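Local atomic coordinates of chromosome replication initiation protein (Geobacillus kaustophilus, PDB entry 2VN2), a protein that probably helps to assemble the primosome that starts chromosome replication, this piece being its N-terminal domain. Residues A[23-27]-A[109-113]; A[49-53]-A[95-99]. All coordinates share one frame; numbering follows the deposited sequence.

Interaction 1: A[23-27]-A[109-113]; sequences GHYKQ and HLYTQ. With MG (magnesium ion), chain E.
His24 and His109 reach the same magnesium ion from two sides of the contact by different torsions. In His24, CG stands anti to the carbonyl carbon (chi1 -58°), which carries the ring out of the loop towards the helix; in His109, CG lies anti to the backbone N (chi1 -176°), which turns the ring off the helix and towards the metal. His24 ND1 binds the magnesium ion at 2.3 Å and His109 NE2 binds it at 2.2 Å. The two rings are oblique to each other, their planes 61° apart, with His24 ND1 3.6 Å from His109 NE2. The side-chain amides of Gln27 and Gln113 come in to the magnesium ion from opposite directions and complete the site. Away from the ion, Leu110 CD2 sits over one face of the His24 ring, a CH-pi contact 4.2 Å from its centroid that backs the ligand on the helix side. His109 and Gln113 are one turn apart, and their backbones are joined by the bond from Gln113 N to His109 O, so the spacing of this pair is set by the helix. The metal thus clips the loop between helices 19-22 and 32-45 to the C-terminal half of helix 100-116, while Trp9 of the second subunit packs on Leu110.

Interaction 2: A[49-53]-A[95-99]; sequences VLFPT and EKYTL
Leu50 O takes a hydrogen bond from Tyr97 N, 2.9 Å, and a weaker CA-H...O contact from Lys96 CA, 3.3 Å. The N-H bond is fairly straight, 158° at the hydrogen, and arrives almost in line with the carbonyl. Beside it the CB atoms of Leu50 and Lys96 touch at 3.9 Å. With CG anti to its own nitrogen (chi1 -156°), Phe51 swings its ring between Tyr97 and Glu95. The Phe51 and Tyr97 rings make an offset stack, centroids 4.8 Å apart and planes inclined by 23°, while Glu95 OE2 lies over the opposite face of Phe51, 3.7 Å from Phe51 CE2. Topology and family point to a winged helix-turn-helix: strands 82-83 and 97-98 form the wing hairpin, whose connection 85-94 is not modelled, and 49-53 runs where such domains carry their first strand, between helices 32-45 and 54-59. Pro52 packs its CD against Tyr97 CD2 at 4.0 Å, and a water hydrogen-bonded to both Pro52 O and Tyr97 OH lies in the plane of the Tyr97 ring, at its edge. Replacing Phe51 by an alanine would probably uncover the stacked face of Tyr97 and leave Glu95 without the ring beneath its carboxylate. Ile83 of the partner strand touches Phe51, Glu95 and Tyr97, and Met41 and Phe45 of helix 32-45 pack on Tyr97; Thr53 N-caps helix 54-59 through its bond to Glu56 N.

How the interactions relate
The centres of the two interactions lie about 25 Å apart, on opposite sides of the chain's centre, and their nearest atoms are still about 10 Å from each other. Interaction 1 is a surface contact close to the second subunit, where a metal and four polar ligands do most of the joining. Interaction 2, partly buried and untouched by other chains of the assembly, relies on aromatic stacking, a backbone bond and a water. The chain ties them together: strand 97-98 leads directly into helix 100-116, and helix 32-45 follows the metal-binding loop and precedes 49-53. The two contacts thus engage the loops that flank helix 32-45, one through a metal and the other through stacked rings.

Interaction 1: A[23-27]-A[109-113]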
loop_
_atom_site.group_PDB
_atom_site.type_symbol
_atom_site.label_atom_id
_atom_site.label_comp_id
_atom_site.label_asym_id
_atom_site.label_seq_id
_atom_site.Cartn_x
_atom_site.Cartn_y
_atom_site.Cartn_z
ATOM N N GLY A 23 -9.446 6.607 9.278
ATOM C CA GLY A 23 -9.640 7.470 10.413
ATOM C C GLY A 23 -10.996 8.222 10.441
ATOM O O GLY A 23 -11.327 8.883 11.449
ATOM N N HIS A 24 -11.769 8.175 9.376
ATOM C CA HIS A 24 -12.918 9.056 9.262
ATOM C C HIS A 24 -14.089 8.487 8.540
ATOM O O HIS A 24 -14.988 9.204 8.331
ATOM C CB HIS A 24 -12.544 10.343 8.499
ATOM C CG HIS A 24 -11.417 11.124 9.136
ATOM N ND1 HIS A 24 -11.630 12.117 10.091
ATOM C CD2 HIS A 24 -10.071 11.045 8.967
ATOM C CE1 HIS A 24 -10.449 12.623 10.462
ATOM N NE2 HIS A 24 -9.489 11.960 9.828
ATOM N N TYR A 25 -14.081 7.228 8.130
ATOM C CA TYR A 25 -15.228 6.678 7.426
ATOM C C TYR A 25 -16.490 6.702 8.270
ATOM O O TYR A 25 -17.531 6.846 7.723
ATOM C CB TYR A 25 -14.973 5.252 6.923
ATOM C CG TYR A 25 -14.896 4.224 8.031
ATOM C CD1 TYR A 25 -16.063 3.538 8.496
ATOM C CD2 TYR A 25 -13.660 3.946 8.649
ATOM C CE1 TYR A 25 -15.979 2.639 9.567
ATOM C CE2 TYR A 25 -13.554 2.973 9.689
ATOM C CZ TYR A 25 -14.719 2.338 10.140
ATOM O OH TYR A 25 -14.594 1.419 11.129
ATOM N N LYS A 26 -16.404 6.467 9.586
ATOM C CA LYS A 26 -17.612 6.536 10.517
ATOM C C LYS A 26 -18.196 7.931 10.554
ATOM O O LYS A 26 -19.388 8.115 10.328
ATOM C CB LYS A 26 -17.320 6.005 11.965
ATOM C CG LYS A 26 -18.223 6.537 13.053
ATOM C CD LYS A 26 -17.385 6.828 14.309
ATOM C CE LYS A 26 -18.324 6.840 15.570
ATOM N NZ LYS A 26 -17.525 6.758 16.975
ATOM N N GLN A 27 -17.343 8.899 10.785
ATOM C CA GLN A 27 -17.731 10.277 10.641
ATOM C C GLN A 27 -18.321 10.622 9.283
ATOM O O GLN A 27 -18.976 11.648 9.196
ATOM C CB GLN A 27 -16.541 11.219 10.924
ATOM C CG GLN A 27 -16.412 11.728 12.380
ATOM C CD GLN A 27 -14.909 12.251 12.830
ATOM O OE1 GLN A 27 -13.866 11.524 12.780
ATOM N NE2 GLN A 27 -14.857 13.550 13.244
ATOM N N HIS A 109 -14.801 17.381 4.907
ATOM C CA HIS A 109 -14.637 17.076 6.322
ATOM C C HIS A 109 -13.302 17.419 6.904
ATOM O O HIS A 109 -13.282 18.000 7.949
ATOM C CB HIS A 109 -14.773 15.568 6.565
ATOM C CG HIS A 109 -14.710 15.211 7.991
ATOM N ND1 HIS A 109 -15.819 15.264 8.824
ATOM C CD2 HIS A 109 -13.674 14.808 8.759
ATOM C CE1 HIS A 109 -15.464 14.908 10.041
ATOM N NE2 HIS A 109 -14.173 14.624 10.031
ATOM N N LEU A 110 -12.193 16.972 6.301
ATOM C CA LEU A 110 -10.880 17.302 6.782
ATOM C C LEU A 110 -10.667 18.785 6.892
ATOM O O LEU A 110 -9.942 19.237 7.778
ATOM C CB LEU A 110 -9.756 16.725 5.908
ATOM C CG LEU A 110 -9.662 15.204 5.832
ATOM C CD1 LEU A 110 -8.801 14.697 4.676
ATOM C CD2 LEU A 110 -9.127 14.664 7.101
ATOM N N TYR A 111 -11.193 19.499 5.923
ATOM C CA TYR A 111 -11.089 20.926 5.870
ATOM C C TYR A 111 -11.789 21.677 7.033
ATOM O O TYR A 111 -11.297 22.616 7.581
ATOM C CB TYR A 111 -11.694 21.432 4.581
ATOM C CG TYR A 111 -10.826 22.516 4.118
ATOM C CD1 TYR A 111 -9.520 22.206 3.745
ATOM C CD2 TYR A 111 -11.229 23.859 4.142
ATOM C CE1 TYR A 111 -8.620 23.158 3.344
ATOM C CE2 TYR A 111 -10.322 24.864 3.737
ATOM C CZ TYR A 111 -8.986 24.484 3.314
ATOM O OH TYR A 111 -7.964 25.411 2.873
ATOM N N THR A 112 -12.978 21.237 7.316
ATOM C CA THR A 112 -13.812 21.698 8.428
ATOM C C THR A 112 -13.202 21.343 9.756
ATOM O O THR A 112 -13.099 22.216 10.577
ATOM C CB THR A 112 -15.233 21.091 8.227
ATOM O OG1 THR A 112 -15.772 21.661 7.029
ATOM C CG2 THR A 112 -16.176 21.275 9.474
ATOM N N GLN A 113 -12.735 20.106 9.966
ATOM C CA GLN A 113 -11.956 19.759 11.178
ATOM C C GLN A 113 -10.700 20.642 11.371
ATOM O O GLN A 113 -10.349 20.931 12.496
ATOM C CB GLN A 113 -11.537 18.277 11.085
ATOM C CG GLN A 113 -11.446 17.271 12.342
ATOM C CD GLN A 113 -11.938 15.751 11.961
ATOM O OE1 GLN A 113 -11.323 14.922 11.201
ATOM N NE2 GLN A 113 -13.105 15.425 12.552
HETATM MG MG MG E . -12.981 13.381 11.456
#

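Interaction 2: A[49-53]-A[95-99]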
loop_
_atom_site.group_PDB
_atom_site.type_symbol
_atom_site.label_atom_id
_atom_site.label_comp_id
_atom_site.label_asym_id
_atom_site.label_seq_id
_atom_site.Cartn_x
_atom_site.Cartn_y
_atom_site.Cartn_z
ATOM N N VAL A 49 -11.259 -4.576 -13.625
ATOM C CA VAL A 49 -12.739 -4.756 -13.655
ATOM C C VAL A 49 -13.327 -3.476 -13.060
ATOM O O VAL A 49 -13.388 -3.291 -11.839
ATOM C CB VAL A 49 -13.166 -6.059 -12.921
ATOM C CG1 VAL A 49 -14.706 -6.222 -12.803
ATOM C CG2 VAL A 49 -12.434 -7.391 -13.544
ATOM N N LEU A 50 -13.754 -2.582 -13.943
ATOM C CA LEU A 50 -14.003 -1.197 -13.612
ATOM C C LEU A 50 -15.435 -0.957 -13.077
ATOM O O LEU A 50 -15.817 0.211 -12.568
ATOM C CB LEU A 50 -13.751 -0.343 -14.854
ATOM C CG LEU A 50 -12.343 -0.405 -15.508
ATOM C CD1 LEU A 50 -12.348 0.660 -16.643
ATOM C CD2 LEU A 50 -11.175 -0.178 -14.516
ATOM N N PHE A 51 -16.211 -2.035 -13.242
ATOM C CA PHE A 51 -17.613 -2.032 -12.945
ATOM C C PHE A 51 -18.006 -3.366 -12.402
ATOM O O PHE A 51 -18.863 -4.001 -12.958
ATOM C CB PHE A 51 -18.391 -1.757 -14.234
ATOM C CG PHE A 51 -19.778 -1.173 -14.009
ATOM C CD1 PHE A 51 -19.935 0.025 -13.292
ATOM C CD2 PHE A 51 -20.910 -1.815 -14.537
ATOM C CE1 PHE A 51 -21.183 0.582 -13.047
ATOM C CE2 PHE A 51 -22.212 -1.268 -14.298
ATOM C CZ PHE A 51 -22.331 -0.042 -13.538
ATOM N N PRO A 52 -17.450 -3.776 -11.251
ATOM C CA PRO A 52 -17.853 -5.150 -10.890
ATOM C C PRO A 52 -19.404 -5.152 -10.639
ATOM O O PRO A 52 -20.007 -4.085 -10.416
ATOM C CB PRO A 52 -17.117 -5.403 -9.574
ATOM C CG PRO A 52 -16.893 -3.959 -8.966
ATOM C CD PRO A 52 -16.683 -3.071 -10.171
ATOM N N THR A 53 -20.017 -6.335 -10.679
ATOM C CA THR A 53 -21.429 -6.539 -10.426
ATOM C C THR A 53 -21.537 -6.831 -8.892
ATOM O O THR A 53 -20.518 -7.163 -8.300
ATOM C CB THR A 53 -21.934 -7.769 -11.208
ATOM O OG1 THR A 53 -21.309 -8.933 -10.666
ATOM C CG2 THR A 53 -21.600 -7.718 -12.717
ATOM N N GLU A 95 -17.980 3.056 -19.095
ATOM C CA GLU A 95 -18.860 2.946 -17.867
ATOM C C GLU A 95 -18.270 2.204 -16.600
ATOM O O GLU A 95 -17.950 1.011 -16.641
ATOM C CB GLU A 95 -20.192 2.382 -18.273
ATOM C CG GLU A 95 -21.356 3.091 -17.608
ATOM C CD GLU A 95 -22.456 2.091 -17.317
ATOM O OE1 GLU A 95 -23.619 2.480 -17.035
ATOM O OE2 GLU A 95 -22.133 0.875 -17.366
ATOM N N LYS A 96 -18.159 2.934 -15.475
ATOM C CA LYS A 96 -17.263 2.586 -14.359
ATOM C C LYS A 96 -17.673 3.234 -13.018
ATOM O O LYS A 96 -18.256 4.337 -13.032
ATOM C CB LYS A 96 -15.815 3.007 -14.681
ATOM C CG LYS A 96 -15.603 4.517 -14.992
ATOM C CD LYS A 96 -14.112 4.899 -14.880
ATOM C CE LYS A 96 -13.964 6.418 -14.976
ATOM N NZ LYS A 96 -15.091 7.200 -14.278
ATOM N N TYR A 97 -17.348 2.588 -11.876
ATOM C CA TYR A 97 -17.565 3.218 -10.539
ATOM C C TYR A 97 -16.476 4.144 -10.293
ATOM O O TYR A 97 -15.369 3.870 -10.648
ATOM C CB TYR A 97 -17.654 2.242 -9.359
ATOM C CG TYR A 97 -18.925 1.481 -9.329
ATOM C CD1 TYR A 97 -20.129 2.078 -9.002
ATOM C CD2 TYR A 97 -18.928 0.161 -9.625
ATOM C CE1 TYR A 97 -21.346 1.309 -8.912
ATOM C CE2 TYR A 97 -20.106 -0.599 -9.621
ATOM C CZ TYR A 97 -21.319 -0.023 -9.297
ATOM O OH TYR A 97 -22.443 -0.863 -9.352
ATOM N N THR A 98 -16.736 5.250 -9.648
ATOM C CA THR A 98 -15.582 6.004 -9.056
ATOM C C THR A 98 -15.817 6.399 -7.592
ATOM O O THR A 98 -17.007 6.570 -7.135
ATOM C CB THR A 98 -15.327 7.235 -9.926
ATOM O OG1 THR A 98 -14.340 8.110 -9.339
ATOM C CG2 THR A 98 -16.678 7.945 -10.256
ATOM N N LEU A 99 -14.698 6.581 -6.862
ATOM C CA LEU A 99 -14.747 6.951 -5.455
ATOM C C LEU A 99 -14.506 8.441 -5.176
ATOM O O LEU A 99 -14.618 8.936 -4.020
ATOM C CB LEU A 99 -13.828 6.054 -4.672
ATOM C CG LEU A 99 -14.454 4.819 -4.046
ATOM C CD1 LEU A 99 -14.771 3.706 -5.090
ATOM C CD2 LEU A 99 -13.435 4.280 -3.042
HETATM O O HOH W 1 -22.631 -3.218 -10.188
#